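Local coordinates for protein methylornithine synthase PylB (Methanosarcina barkeri, PDB 3T7V) that uses a [4Fe-4S] cluster and S-adenosylmethionine to isomerise L-lysine to (3R)-3-methyl-D-ornithine by a radical route, a step in pyrrolysine biosynthesis, at residues A[59-64]-A[322-327]; A[29-34]-A[40-45]; A[224-227]-A[233-236]; A[153-158]-A[194-199]; A[140-145]-A[343-348]. All coordinates share one frame; numbering follows the deposited sequence.

In the fold
Contacts 1 and 3 are buried, and each joins a strand of the TIM barrel to a helix outside it through apolar side chains, while the inner face of the same strand turns a residue to the ligand, F64 by ring face in one and R235 by charge in the other. Contact 5 reaches the same sheet as these two, but lies at the N-terminal end of a strand and adds a water bridge at its exposed edge. Contact 4 pairs two helices of the outer layer, and contact 2, centred about 22 Å from the chain's centre, pairs two helices preceding the first barrel strand. Contacts 2, 4 and 5 are partly buried.

Contact 1: residues A[59-64]-A[322-327]; sequences VFLNCF and RDIKSV. With MD0 (5-amino-D-isoleucine), chain D.
In the TIM barrel of this radical SAM enzyme, strand 58-68 turns L61 outward onto I324 and V327 of helix 324-334. The leucine splits its two methyls between them. CD1 of L61 lies 3.9 Å from CD1 of I324, the two side chains crossing at about a right angle, whereas CD2 of L61 comes to 3.9 Å from CG1 of V327, where the two side chains run antiparallel alongside each other. I324 reaches the strand because CG1 is anti to its backbone N (chi1 -163°), which directs the extended branch and its CD1 at L61. Alternation along a barrel strand then does the rest: three residues on, F64 faces the interior and lays one face of its ring against the bound 5-amino-D-isoleucine, whose CB is 3.5 Å from F64 CE1. The start of the helix is fixed by D323 at the N-cap, where OD1 accepts from S326 N at 2.9 Å, the donor standing above the carboxylate plane. Just before it, R322 makes salt bridges to D314 and D279 and donates to the carbonyl oxygen of S299, a ligand-binding residue. V327 also packs on L278, I283 and M286 of helix 278-291.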
# COMPACT_ATOMS: atom_id res chain seq x y z
N VAL A 59 -2.33 -5.17 15.43
CA VAL A 59 -1.92 -4.91 14.06
C VAL A 59 -2.95 -5.57 13.15
O VAL A 59 -3.48 -6.65 13.42
CB VAL A 59 -0.50 -5.61 13.85
CG1 VAL A 59 -0.08 -5.50 12.37
CG2 VAL A 59 0.53 -5.00 14.77
N PHE A 60 -3.20 -4.93 12.00
CA PHE A 60 -4.11 -5.47 10.98
C PHE A 60 -3.28 -6.21 9.93
O PHE A 60 -2.08 -5.92 9.76
CB PHE A 60 -4.92 -4.32 10.33
CG PHE A 60 -5.75 -3.55 11.30
CD1 PHE A 60 -6.76 -4.19 11.98
CD2 PHE A 60 -5.51 -2.21 11.53
CE1 PHE A 60 -7.53 -3.47 12.94
CE2 PHE A 60 -6.33 -1.45 12.41
CZ PHE A 60 -7.31 -2.13 13.09
N LEU A 61 -3.89 -7.18 9.25
CA LEU A 61 -3.19 -8.10 8.32
C LEU A 61 -3.94 -8.13 6.98
O LEU A 61 -5.15 -8.44 6.95
CB LEU A 61 -3.12 -9.50 8.88
CG LEU A 61 -2.48 -9.60 10.24
CD1 LEU A 61 -2.67 -11.01 10.85
CD2 LEU A 61 -1.00 -9.25 10.14
N ASN A 62 -3.26 -7.81 5.87
CA ASN A 62 -3.92 -7.73 4.53
C ASN A 62 -3.24 -8.71 3.61
O ASN A 62 -1.98 -8.67 3.43
CB ASN A 62 -3.69 -6.29 4.01
CG ASN A 62 -4.54 -5.91 2.80
OD1 ASN A 62 -5.48 -6.56 2.44
ND2 ASN A 62 -4.23 -4.72 2.25
N CYS A 63 -4.03 -9.62 3.06
CA CYS A 63 -3.46 -10.56 2.04
C CYS A 63 -3.41 -9.91 0.69
O CYS A 63 -4.25 -9.11 0.36
CB CYS A 63 -4.37 -11.72 1.98
SG CYS A 63 -3.80 -13.08 0.95
N PHE A 64 -2.40 -10.19 -0.09
CA PHE A 64 -2.26 -9.58 -1.41
C PHE A 64 -2.44 -10.65 -2.47
O PHE A 64 -1.67 -11.64 -2.54
CB PHE A 64 -0.81 -9.04 -1.48
CG PHE A 64 -0.52 -8.35 -2.80
CD1 PHE A 64 -1.28 -7.23 -3.15
CD2 PHE A 64 0.45 -8.81 -3.68
CE1 PHE A 64 -1.08 -6.56 -4.36
CE2 PHE A 64 0.67 -8.14 -4.91
CZ PHE A 64 -0.10 -7.04 -5.23
N ARG A 322 6.66 -15.05 3.20
CA ARG A 322 5.59 -14.07 2.94
C ARG A 322 4.28 -14.56 3.58
O ARG A 322 3.26 -13.92 3.32
CB ARG A 322 5.34 -13.94 1.42
CG ARG A 322 6.49 -13.38 0.59
CD ARG A 322 6.24 -11.91 0.56
NE ARG A 322 7.03 -11.27 -0.52
CZ ARG A 322 6.63 -10.21 -1.24
NH1 ARG A 322 5.46 -9.63 -0.98
NH2 ARG A 322 7.42 -9.74 -2.19
N ASP A 323 4.25 -15.58 4.44
CA ASP A 323 2.93 -16.15 4.81
C ASP A 323 2.51 -15.57 6.15
O ASP A 323 3.33 -15.11 6.96
CB ASP A 323 3.02 -17.66 4.91
CG ASP A 323 4.08 -18.05 5.86
OD1 ASP A 323 3.66 -18.32 7.01
OD2 ASP A 323 5.32 -17.98 5.48
N ILE A 324 1.22 -15.57 6.36
CA ILE A 324 0.64 -15.04 7.59
C ILE A 324 1.18 -15.69 8.88
O ILE A 324 1.37 -15.00 9.86
CB ILE A 324 -0.90 -15.04 7.53
CG1 ILE A 324 -1.46 -14.13 8.60
CG2 ILE A 324 -1.43 -16.45 7.58
CD1 ILE A 324 -3.01 -14.05 8.51
N LYS A 325 1.41 -16.99 8.86
CA LYS A 325 1.86 -17.64 10.09
C LYS A 325 3.29 -17.07 10.48
O LYS A 325 3.57 -16.85 11.69
CB LYS A 325 1.84 -19.16 9.92
CG LYS A 325 0.45 -19.77 9.82
CD LYS A 325 0.70 -21.29 9.69
CE LYS A 325 -0.39 -22.10 9.01
NZ LYS A 325 -1.48 -22.49 9.94
N SER A 326 4.16 -16.79 9.48
CA SER A 326 5.50 -16.23 9.81
C SER A 326 5.35 -14.81 10.27
O SER A 326 6.10 -14.36 11.14
CB SER A 326 6.47 -16.26 8.65
OG SER A 326 6.54 -17.54 8.15
N VAL A 327 4.46 -14.04 9.63
CA VAL A 327 4.18 -12.70 10.12
C VAL A 327 3.69 -12.68 11.57
O VAL A 327 4.23 -11.90 12.38
CB VAL A 327 3.12 -11.99 9.22
CG1 VAL A 327 2.60 -10.67 9.85
CG2 VAL A 327 3.69 -11.65 7.84
C MD0 D . 1.79 -4.12 -1.07
N MD0 D . 2.59 -5.59 -2.83
O MD0 D . 0.90 -3.91 -0.23
CA MD0 D . 1.44 -4.84 -2.34
CB MD0 D . 0.96 -3.83 -3.42
CD MD0 D . -1.22 -2.59 -4.06
NE MD0 D . -2.46 -2.07 -3.50
CG MD0 D . -0.38 -3.20 -2.94
CG2 MD0 D . 1.98 -2.70 -3.74
OXT MD0 D . 2.96 -3.76 -0.92

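Contact 2: residues A[29-34]-A[40-45]; sequences RTLLSL and LERLYS
L34 meets the second helix with CB and both methyls, touching L40, L43 and R42 in turn. At its base, CB lies 4.0 Å from CD2 of L40, a methyl that also approaches the carbonyl oxygen of L34. With chi1 at -65° the leucine's CG sits beside its own backbone N, and the two methyls beyond it part to different neighbours. One tip, CD1, reaches CB of L43 at 3.9 Å and nearly as closely its CD2, the two side chains crossing obliquely. The other tip, CD2, looks to the guanidinium of R42, with NH2 4.3 Å away. These leucines form the seam between two consecutive helices: a short link joins helix 25-32 to helix 37-55, which leads on to the first barrel strand, 58-68. A second leucine, L31, widens the seam one turn earlier. Its CD2 stands 4.1 Å from CD1 of L43 and also meets R42, lying near the guanidinium plane at its edge and equally near NH1 and NH2, 3.9 Å from each. The arginine's CG takes the position between backbone N and carbonyl carbon (chi1 81°), and a bend at chi2 brings the guanidinium beside L31 and L34. K260 of helix 258-268 donates to the carbonyl oxygens of L32 and L34, and L43 packs on S263 and L267 of that helix.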
# COMPACT_ATOMS: atom_id res chain seq x y z
N ARG A 29 10.29 19.75 7.24
CA ARG A 29 11.66 19.87 6.79
C ARG A 29 12.64 19.32 7.78
O ARG A 29 13.69 18.82 7.37
CB ARG A 29 12.04 21.34 6.45
CG ARG A 29 11.37 21.83 5.20
CD ARG A 29 11.70 23.32 5.01
NE ARG A 29 11.06 23.81 3.77
CZ ARG A 29 11.62 23.74 2.58
NH1 ARG A 29 12.82 23.15 2.40
NH2 ARG A 29 11.02 24.29 1.53
N THR A 30 12.42 19.62 9.08
CA THR A 30 13.32 19.19 10.12
C THR A 30 13.31 17.67 10.23
O THR A 30 14.38 17.03 10.20
CB THR A 30 12.90 19.82 11.39
OG1 THR A 30 12.92 21.24 11.25
CG2 THR A 30 13.84 19.35 12.59
N LEU A 31 12.11 17.09 10.31
CA LEU A 31 11.98 15.62 10.46
C LEU A 31 12.54 14.87 9.26
O LEU A 31 13.28 13.85 9.40
CB LEU A 31 10.52 15.22 10.76
CG LEU A 31 10.01 15.79 12.11
CD1 LEU A 31 8.56 15.35 12.29
CD2 LEU A 31 10.79 15.32 13.32
N LEU A 32 12.26 15.42 8.08
CA LEU A 32 12.73 14.78 6.86
C LEU A 32 14.23 14.91 6.65
O LEU A 32 14.82 14.20 5.84
CB LEU A 32 11.92 15.24 5.64
CG LEU A 32 10.44 14.78 5.65
CD1 LEU A 32 9.68 15.55 4.55
CD2 LEU A 32 10.30 13.23 5.44
N SER A 33 14.91 15.84 7.35
CA SER A 33 16.36 15.96 7.12
C SER A 33 17.14 15.23 8.23
O SER A 33 18.35 15.32 8.27
CB SER A 33 16.77 17.42 6.91
OG SER A 33 16.41 18.11 8.03
N LEU A 34 16.46 14.49 9.13
CA LEU A 34 17.15 13.83 10.23
C LEU A 34 18.07 12.75 9.66
O LEU A 34 17.69 12.02 8.74
CB LEU A 34 16.18 13.21 11.27
CG LEU A 34 15.29 14.11 12.08
CD1 LEU A 34 14.26 13.26 12.80
CD2 LEU A 34 16.12 14.81 13.12
N LEU A 40 16.90 9.75 14.53
CA LEU A 40 15.96 8.83 13.90
C LEU A 40 15.27 8.00 14.93
O LEU A 40 14.04 7.82 14.84
CB LEU A 40 16.65 7.97 12.82
CG LEU A 40 17.07 8.76 11.56
CD1 LEU A 40 17.98 7.85 10.71
CD2 LEU A 40 15.85 9.26 10.76
N GLU A 41 15.98 7.53 15.96
CA GLU A 41 15.32 6.75 17.02
C GLU A 41 14.29 7.60 17.80
O GLU A 41 13.23 7.10 18.18
CB GLU A 41 16.35 6.09 17.97
CG GLU A 41 15.72 5.16 18.95
CD GLU A 41 14.77 4.18 18.26
OE1 GLU A 41 15.26 3.41 17.37
OE2 GLU A 41 13.53 4.19 18.55
N ARG A 42 14.55 8.90 17.97
CA ARG A 42 13.57 9.74 18.67
C ARG A 42 12.33 9.94 17.79
O ARG A 42 11.18 9.98 18.29
CB ARG A 42 14.17 11.06 19.20
CG ARG A 42 14.34 12.20 18.26
CD ARG A 42 13.93 13.50 18.95
NE ARG A 42 13.99 14.64 18.02
CZ ARG A 42 13.18 14.81 16.98
NH1 ARG A 42 12.23 13.93 16.70
NH2 ARG A 42 13.33 15.87 16.21
N LEU A 43 12.53 10.00 16.49
CA LEU A 43 11.39 10.14 15.53
C LEU A 43 10.55 8.83 15.54
O LEU A 43 9.30 8.92 15.66
CB LEU A 43 11.94 10.43 14.13
CG LEU A 43 10.90 10.39 13.02
CD1 LEU A 43 9.73 11.38 13.28
CD2 LEU A 43 11.53 10.54 11.64
N TYR A 44 11.20 7.68 15.44
CA TYR A 44 10.45 6.40 15.50
C TYR A 44 9.69 6.23 16.81
O TYR A 44 8.57 5.86 16.82
CB TYR A 44 11.36 5.19 15.31
CG TYR A 44 12.26 5.24 14.08
CD1 TYR A 44 11.85 5.92 12.88
CD2 TYR A 44 13.49 4.57 14.04
CE1 TYR A 44 12.68 5.96 11.77
CE2 TYR A 44 14.27 4.60 12.93
CZ TYR A 44 13.87 5.29 11.80
OH TYR A 44 14.75 5.31 10.76
N SER A 45 10.35 6.58 17.94
CA SER A 45 9.71 6.50 19.24
C SER A 45 8.48 7.40 19.32
O SER A 45 7.45 7.00 19.86
CB SER A 45 10.72 6.94 20.34
OG SER A 45 10.08 6.84 21.59

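Contact 3: residues A[224-227]-A[233-236]; sequences RGMS and MVRV. With MD0 (5-amino-D-isoleucine), chain D.
M226 lays its thioether over the outer side of V234, SD resting 4.3 Å from the valine CB and 4.2 Å from the backbone oxygen of R235. The sulfur thus covers both a side chain and a stretch of strand backbone. Helix 216-228 and strand 233-238 belong to a beta-alpha-beta unit of the TIM barrel that begins with strand 203-210, and M226 also touches D206 and I208 of that first strand, so it packs on two neighbouring strands. On the strand the side chains alternate: V234 points to the helix, while R235 points away from it, into the barrel. There the arginine grips the carboxylate of 5-amino-D-isoleucine with two bonds, NH1 to OXT at 3.1 Å (156° at the hydrogen) and NH2 to O at 3.0 Å (147°). Both oxygens are met at the edge of the guanidinium, near its plane, as in a two-pronged arginine-carboxylate pair. A turn at chi3 (59°) swings the end of the chain to the ligand. E205 forms a salt bridge with NE, which would help fix the rotation of the guanidinium, and S277, T298, S299, Y169, S146 and D112 add hydrogen bonds to the ligand.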
# COMPACT_ATOMS: atom_id res chain seq x y z
N ARG A 224 1.45 16.87 1.74
CA ARG A 224 0.37 17.80 1.84
C ARG A 224 -0.72 17.41 0.81
O ARG A 224 -1.92 17.51 1.11
CB ARG A 224 0.86 19.24 1.59
CG ARG A 224 1.80 19.76 2.66
CD ARG A 224 1.03 19.86 3.94
NE ARG A 224 1.90 20.52 4.93
CZ ARG A 224 1.78 20.34 6.24
NH1 ARG A 224 0.84 19.54 6.71
NH2 ARG A 224 2.63 20.94 7.08
N GLY A 225 -0.33 16.92 -0.39
CA GLY A 225 -1.30 16.52 -1.46
C GLY A 225 -2.13 15.37 -0.97
O GLY A 225 -3.38 15.38 -1.19
N MET A 226 -1.49 14.43 -0.32
CA MET A 226 -2.24 13.24 0.25
C MET A 226 -3.23 13.65 1.30
O MET A 226 -4.29 13.04 1.35
CB MET A 226 -1.32 12.09 0.86
CG MET A 226 -0.68 11.19 -0.20
SD MET A 226 -0.17 9.53 0.42
CE MET A 226 0.81 10.46 1.55
N SER A 227 -2.93 14.65 2.09
CA SER A 227 -3.78 15.02 3.20
C SER A 227 -5.04 15.73 2.68
O SER A 227 -6.08 15.62 3.31
CB SER A 227 -3.03 15.91 4.19
OG SER A 227 -2.78 17.15 3.62
N MET A 233 -6.22 5.41 4.46
CA MET A 233 -4.97 4.69 4.57
C MET A 233 -3.99 5.46 3.70
O MET A 233 -4.34 5.95 2.62
CB MET A 233 -5.14 3.23 4.07
CG MET A 233 -3.89 2.40 4.22
SD MET A 233 -4.35 0.69 3.90
CE MET A 233 -2.79 -0.08 4.02
N VAL A 234 -2.77 5.62 4.24
CA VAL A 234 -1.71 6.35 3.50
C VAL A 234 -0.46 5.51 3.60
O VAL A 234 -0.12 4.93 4.65
CB VAL A 234 -1.41 7.76 4.10
CG1 VAL A 234 -2.62 8.68 3.82
CG2 VAL A 234 -1.18 7.66 5.60
N ARG A 235 0.23 5.44 2.48
CA ARG A 235 1.47 4.65 2.43
C ARG A 235 2.62 5.35 1.77
O ARG A 235 2.46 6.29 0.96
CB ARG A 235 1.22 3.29 1.83
CG ARG A 235 1.20 3.26 0.40
CD ARG A 235 1.52 1.85 -0.21
NE ARG A 235 0.56 0.84 0.27
CZ ARG A 235 0.80 -0.47 0.27
NH1 ARG A 235 1.99 -0.94 -0.17
NH2 ARG A 235 -0.12 -1.30 0.74
N VAL A 236 3.80 4.84 2.10
CA VAL A 236 5.01 5.19 1.33
C VAL A 236 5.71 3.88 1.00
O VAL A 236 5.78 2.97 1.84
CB VAL A 236 5.87 6.21 2.10
CG1 VAL A 236 6.11 5.65 3.52
CG2 VAL A 236 7.19 6.44 1.37
C MD0 D . 1.79 -4.12 -1.07
N MD0 D . 2.59 -5.59 -2.83
O MD0 D . 0.90 -3.91 -0.23
CA MD0 D . 1.44 -4.84 -2.34
CB MD0 D . 0.96 -3.83 -3.42
CD MD0 D . -1.22 -2.59 -4.06
NE MD0 D . -2.46 -2.07 -3.50
CG MD0 D . -0.38 -3.20 -2.94
CG2 MD0 D . 1.98 -2.70 -3.74
OXT MD0 D . 2.96 -3.76 -0.92

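Contact 4: residues A[153-158]-A[194-199]; sequences ATLLKA and RRFAKQ
F196 carries this contact, pushing its ring from one helix toward L155 and L156 of the other. CE2 of F196 lies 4.3 Å from CB of L156, which meets the ring at its edge, close to the ring plane. The neighbouring carbon CD2 of F196 is 4.3 Å from CD1 of L155, which approaches obliquely. Both approaches are purely apolar, at van der Waals range or a little beyond. The ring reaches this far because CG of F196 is anti to its backbone N (chi1 180°), which extends the side chain straight out from the helix. Beside it A197, with no more than a methyl, lets the backbones come closest: its CA is 6.6 Å from CA of L155. Helices 152-160 and 187-200 both belong to the outer layer of the TIM barrel, where they cover strand 163-167 from outside; L155 and A197 both rest on L166 of that strand. L155 is thus enclosed on the inner side, while L156 is exposed and F196 partly so. In the second shell, Y202 touches A158 and A197, and its hydroxyl is bonded to the carbonyl oxygen of L155. The second helix is held to the barrel by R194, which donates through NH2 to the carbonyl oxygen of L168 and to OE1 of Q170, and by K198, which donates to the carbonyl oxygen of D230.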
# COMPACT_ATOMS: atom_id res chain seq x y z
N ALA A 153 -18.43 3.80 -13.56
CA ALA A 153 -19.50 2.83 -13.53
C ALA A 153 -18.98 1.50 -12.93
O ALA A 153 -19.70 0.79 -12.25
CB ALA A 153 -20.03 2.58 -14.92
N THR A 154 -17.74 1.12 -13.28
CA THR A 154 -17.23 -0.16 -12.76
C THR A 154 -17.00 -0.01 -11.25
O THR A 154 -17.29 -0.95 -10.50
CB THR A 154 -15.96 -0.51 -13.45
OG1 THR A 154 -16.25 -0.52 -14.85
CG2 THR A 154 -15.47 -1.93 -13.05
N LEU A 155 -16.48 1.14 -10.81
CA LEU A 155 -16.28 1.35 -9.36
C LEU A 155 -17.60 1.18 -8.60
O LEU A 155 -17.68 0.59 -7.50
CB LEU A 155 -15.64 2.75 -9.05
CG LEU A 155 -14.16 2.83 -9.49
CD1 LEU A 155 -13.77 4.31 -9.26
CD2 LEU A 155 -13.29 1.84 -8.66
N LEU A 156 -18.67 1.75 -9.17
CA LEU A 156 -19.98 1.68 -8.50
C LEU A 156 -20.50 0.24 -8.47
O LEU A 156 -20.97 -0.23 -7.39
CB LEU A 156 -20.87 2.65 -9.33
CG LEU A 156 -22.30 2.72 -9.25
CD1 LEU A 156 -22.67 4.02 -10.02
CD2 LEU A 156 -22.97 1.47 -9.74
N LYS A 157 -20.30 -0.53 -9.54
CA LYS A 157 -20.75 -1.92 -9.55
C LYS A 157 -19.93 -2.79 -8.59
O LYS A 157 -20.49 -3.71 -7.91
CB LYS A 157 -20.72 -2.48 -10.94
CG LYS A 157 -21.83 -1.87 -11.82
CD LYS A 157 -21.56 -2.36 -13.23
CE LYS A 157 -22.75 -2.06 -14.06
NZ LYS A 157 -22.21 -1.61 -15.38
N ALA A 158 -18.63 -2.51 -8.52
CA ALA A 158 -17.81 -3.31 -7.61
C ALA A 158 -18.12 -3.04 -6.15
O ALA A 158 -18.05 -3.96 -5.34
CB ALA A 158 -16.35 -3.11 -7.89
N ARG A 194 -10.59 8.56 -6.83
CA ARG A 194 -10.68 8.34 -5.38
C ARG A 194 -11.84 9.13 -4.80
O ARG A 194 -12.50 8.62 -3.90
CB ARG A 194 -9.35 8.69 -4.72
CG ARG A 194 -8.24 7.66 -5.04
CD ARG A 194 -7.01 7.86 -4.11
NE ARG A 194 -6.48 9.21 -4.19
CZ ARG A 194 -5.61 9.68 -5.08
NH1 ARG A 194 -5.42 11.01 -5.01
NH2 ARG A 194 -4.91 8.89 -5.94
N ARG A 195 -12.09 10.33 -5.30
CA ARG A 195 -13.21 11.11 -4.79
C ARG A 195 -14.54 10.46 -5.11
O ARG A 195 -15.44 10.37 -4.23
CB ARG A 195 -13.14 12.50 -5.42
CG ARG A 195 -12.02 13.29 -4.74
CD ARG A 195 -11.85 14.75 -5.23
NE ARG A 195 -13.20 15.35 -5.41
CZ ARG A 195 -13.86 15.45 -6.58
NH1 ARG A 195 -13.28 15.05 -7.73
NH2 ARG A 195 -15.04 16.00 -6.62
N PHE A 196 -14.68 9.94 -6.33
CA PHE A 196 -15.91 9.26 -6.75
C PHE A 196 -16.12 8.02 -5.85
O PHE A 196 -17.22 7.73 -5.40
CB PHE A 196 -15.85 8.86 -8.23
CG PHE A 196 -17.12 8.15 -8.69
CD1 PHE A 196 -18.23 8.91 -9.04
CD2 PHE A 196 -17.20 6.78 -8.68
CE1 PHE A 196 -19.42 8.26 -9.45
CE2 PHE A 196 -18.36 6.10 -9.06
CZ PHE A 196 -19.47 6.86 -9.42
N ALA A 197 -15.03 7.27 -5.63
CA ALA A 197 -15.14 6.06 -4.82
C ALA A 197 -15.58 6.43 -3.40
O ALA A 197 -16.50 5.73 -2.85
CB ALA A 197 -13.77 5.34 -4.78
N LYS A 198 -15.02 7.50 -2.80
CA LYS A 198 -15.43 7.89 -1.40
C LYS A 198 -16.96 8.21 -1.45
O LYS A 198 -17.71 7.85 -0.53
CB LYS A 198 -14.65 9.09 -0.94
CG LYS A 198 -13.29 8.70 -0.46
CD LYS A 198 -13.29 8.60 1.08
CE LYS A 198 -12.60 9.80 1.70
NZ LYS A 198 -12.61 9.69 3.19
N GLN A 199 -17.45 8.84 -2.53
CA GLN A 199 -18.89 9.15 -2.58
C GLN A 199 -19.76 7.91 -2.62
O GLN A 199 -20.94 7.91 -2.19
CB GLN A 199 -19.16 10.00 -3.84
CG GLN A 199 -18.60 11.39 -3.65
CD GLN A 199 -18.53 12.20 -4.92
OE1 GLN A 199 -18.14 13.38 -4.88
NE2 GLN A 199 -18.99 11.64 -6.02

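Contact 5: residues A[140-145]-A[343-348]; sequences GLPIMI and DFEAVL
OE2 of E345 is bonded by a water and by the side-chain amide of Q341, and CG of P142 packs against it. The water donates to it at 3.2 Å from OE2 and also to the carbonyl oxygen of G140, 2.7 Å from the water, bridging the two segments. P142 CG stands 3.5 Å from the same OE2, the proline and glutamate side chains crossing at about a right angle; a bend at chi2 (-93°) brings OE2 against CG and CD of P142. Apolar groups close round the rest of the ring. CB of P142 meets the rim of F344 near the ring plane, 3.9 Å from CE1, and CG of P142 lies 3.8 Å from CD1 of L348. L348 is placed there by a type I turn from E345, in which its N donates to the carbonyl oxygen of E345. F344 makes an edge-to-face pair with F60 and packs on M110, both on neighbouring strands. G140, with positive phi, lets the chain leave helix 126-139 and run through P142 into strand 143-146. The contact lies at the N-terminal end of the TIM-barrel strands, where the last helix and the E345-L348 turn pack.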
# COMPACT_ATOMS: atom_id res chain seq x y z
N GLY A 140 -16.19 -13.49 2.36
CA GLY A 140 -16.92 -12.63 3.28
C GLY A 140 -16.14 -11.48 3.93
O GLY A 140 -16.69 -10.72 4.68
N LEU A 141 -14.87 -11.35 3.62
CA LEU A 141 -13.96 -10.41 4.28
C LEU A 141 -14.03 -9.11 3.57
O LEU A 141 -14.45 -8.99 2.39
CB LEU A 141 -12.46 -10.89 4.07
CG LEU A 141 -12.05 -12.10 4.96
CD1 LEU A 141 -10.69 -12.57 4.51
CD2 LEU A 141 -12.03 -11.65 6.44
N PRO A 142 -13.66 -8.04 4.26
CA PRO A 142 -13.39 -6.77 3.54
C PRO A 142 -12.45 -6.94 2.39
O PRO A 142 -11.48 -7.73 2.47
CB PRO A 142 -12.72 -5.89 4.63
CG PRO A 142 -13.28 -6.51 5.93
CD PRO A 142 -13.29 -7.98 5.67
N ILE A 143 -12.79 -6.31 1.30
CA ILE A 143 -11.99 -6.40 0.06
C ILE A 143 -11.45 -5.05 -0.32
O ILE A 143 -12.19 -4.04 -0.39
CB ILE A 143 -12.86 -6.90 -1.14
CG1 ILE A 143 -13.24 -8.34 -0.92
CG2 ILE A 143 -12.09 -6.78 -2.49
CD1 ILE A 143 -14.13 -8.86 -2.05
N MET A 144 -10.14 -5.01 -0.53
CA MET A 144 -9.49 -3.84 -1.14
C MET A 144 -9.32 -4.20 -2.61
O MET A 144 -8.96 -5.34 -2.93
CB MET A 144 -8.10 -3.63 -0.51
CG MET A 144 -7.25 -2.64 -1.31
SD MET A 144 -5.69 -2.37 -0.33
CE MET A 144 -6.28 -1.09 0.67
N ILE A 145 -9.65 -3.30 -3.49
CA ILE A 145 -9.36 -3.48 -4.94
C ILE A 145 -8.30 -2.50 -5.35
O ILE A 145 -8.33 -1.29 -4.97
CB ILE A 145 -10.65 -3.40 -5.79
CG1 ILE A 145 -11.35 -2.05 -5.64
CG2 ILE A 145 -11.54 -4.62 -5.59
CD1 ILE A 145 -12.49 -1.83 -6.69
N ASP A 343 -12.60 -4.18 15.23
CA ASP A 343 -11.78 -2.95 15.25
C ASP A 343 -11.40 -2.52 13.87
O ASP A 343 -11.37 -1.35 13.60
CB ASP A 343 -10.60 -3.10 16.16
CG ASP A 343 -11.07 -3.17 17.65
OD1 ASP A 343 -12.20 -2.64 17.98
OD2 ASP A 343 -10.36 -3.76 18.48
N PHE A 344 -11.15 -3.50 13.00
CA PHE A 344 -10.92 -3.18 11.59
C PHE A 344 -12.22 -2.69 10.93
O PHE A 344 -12.20 -1.68 10.20
CB PHE A 344 -10.38 -4.41 10.82
CG PHE A 344 -9.96 -4.02 9.45
CD1 PHE A 344 -10.66 -4.45 8.32
CD2 PHE A 344 -8.84 -3.16 9.24
CE1 PHE A 344 -10.34 -4.02 7.04
CE2 PHE A 344 -8.48 -2.77 7.94
CZ PHE A 344 -9.26 -3.19 6.84
N GLU A 345 -13.34 -3.38 11.15
CA GLU A 345 -14.62 -3.04 10.50
C GLU A 345 -15.04 -1.62 10.90
O GLU A 345 -15.74 -0.96 10.16
CB GLU A 345 -15.72 -4.10 10.91
CG GLU A 345 -15.37 -5.57 10.64
CD GLU A 345 -15.85 -6.15 9.30
OE1 GLU A 345 -16.83 -5.59 8.75
OE2 GLU A 345 -15.27 -7.19 8.79
N ALA A 346 -14.59 -1.14 12.07
CA ALA A 346 -14.85 0.22 12.54
C ALA A 346 -14.26 1.26 11.61
O ALA A 346 -14.71 2.42 11.54
CB ALA A 346 -14.32 0.44 13.98
N VAL A 347 -13.24 0.90 10.88
CA VAL A 347 -12.73 1.89 9.89
C VAL A 347 -13.52 1.95 8.60
O VAL A 347 -13.37 2.93 7.86
CB VAL A 347 -11.25 1.70 9.59
CG1 VAL A 347 -10.45 1.48 10.85
CG2 VAL A 347 -11.05 0.62 8.56
N LEU A 348 -14.40 0.97 8.32
CA LEU A 348 -15.03 0.83 6.99
C LEU A 348 -16.32 1.58 6.63
O LEU A 348 -16.99 2.14 7.52
CB LEU A 348 -15.29 -0.63 6.69
CG LEU A 348 -14.02 -1.44 6.73
CD1 LEU A 348 -14.39 -2.87 6.44
CD2 LEU A 348 -12.94 -0.96 5.78
O HOH W 1 -16.69 -8.51 6.23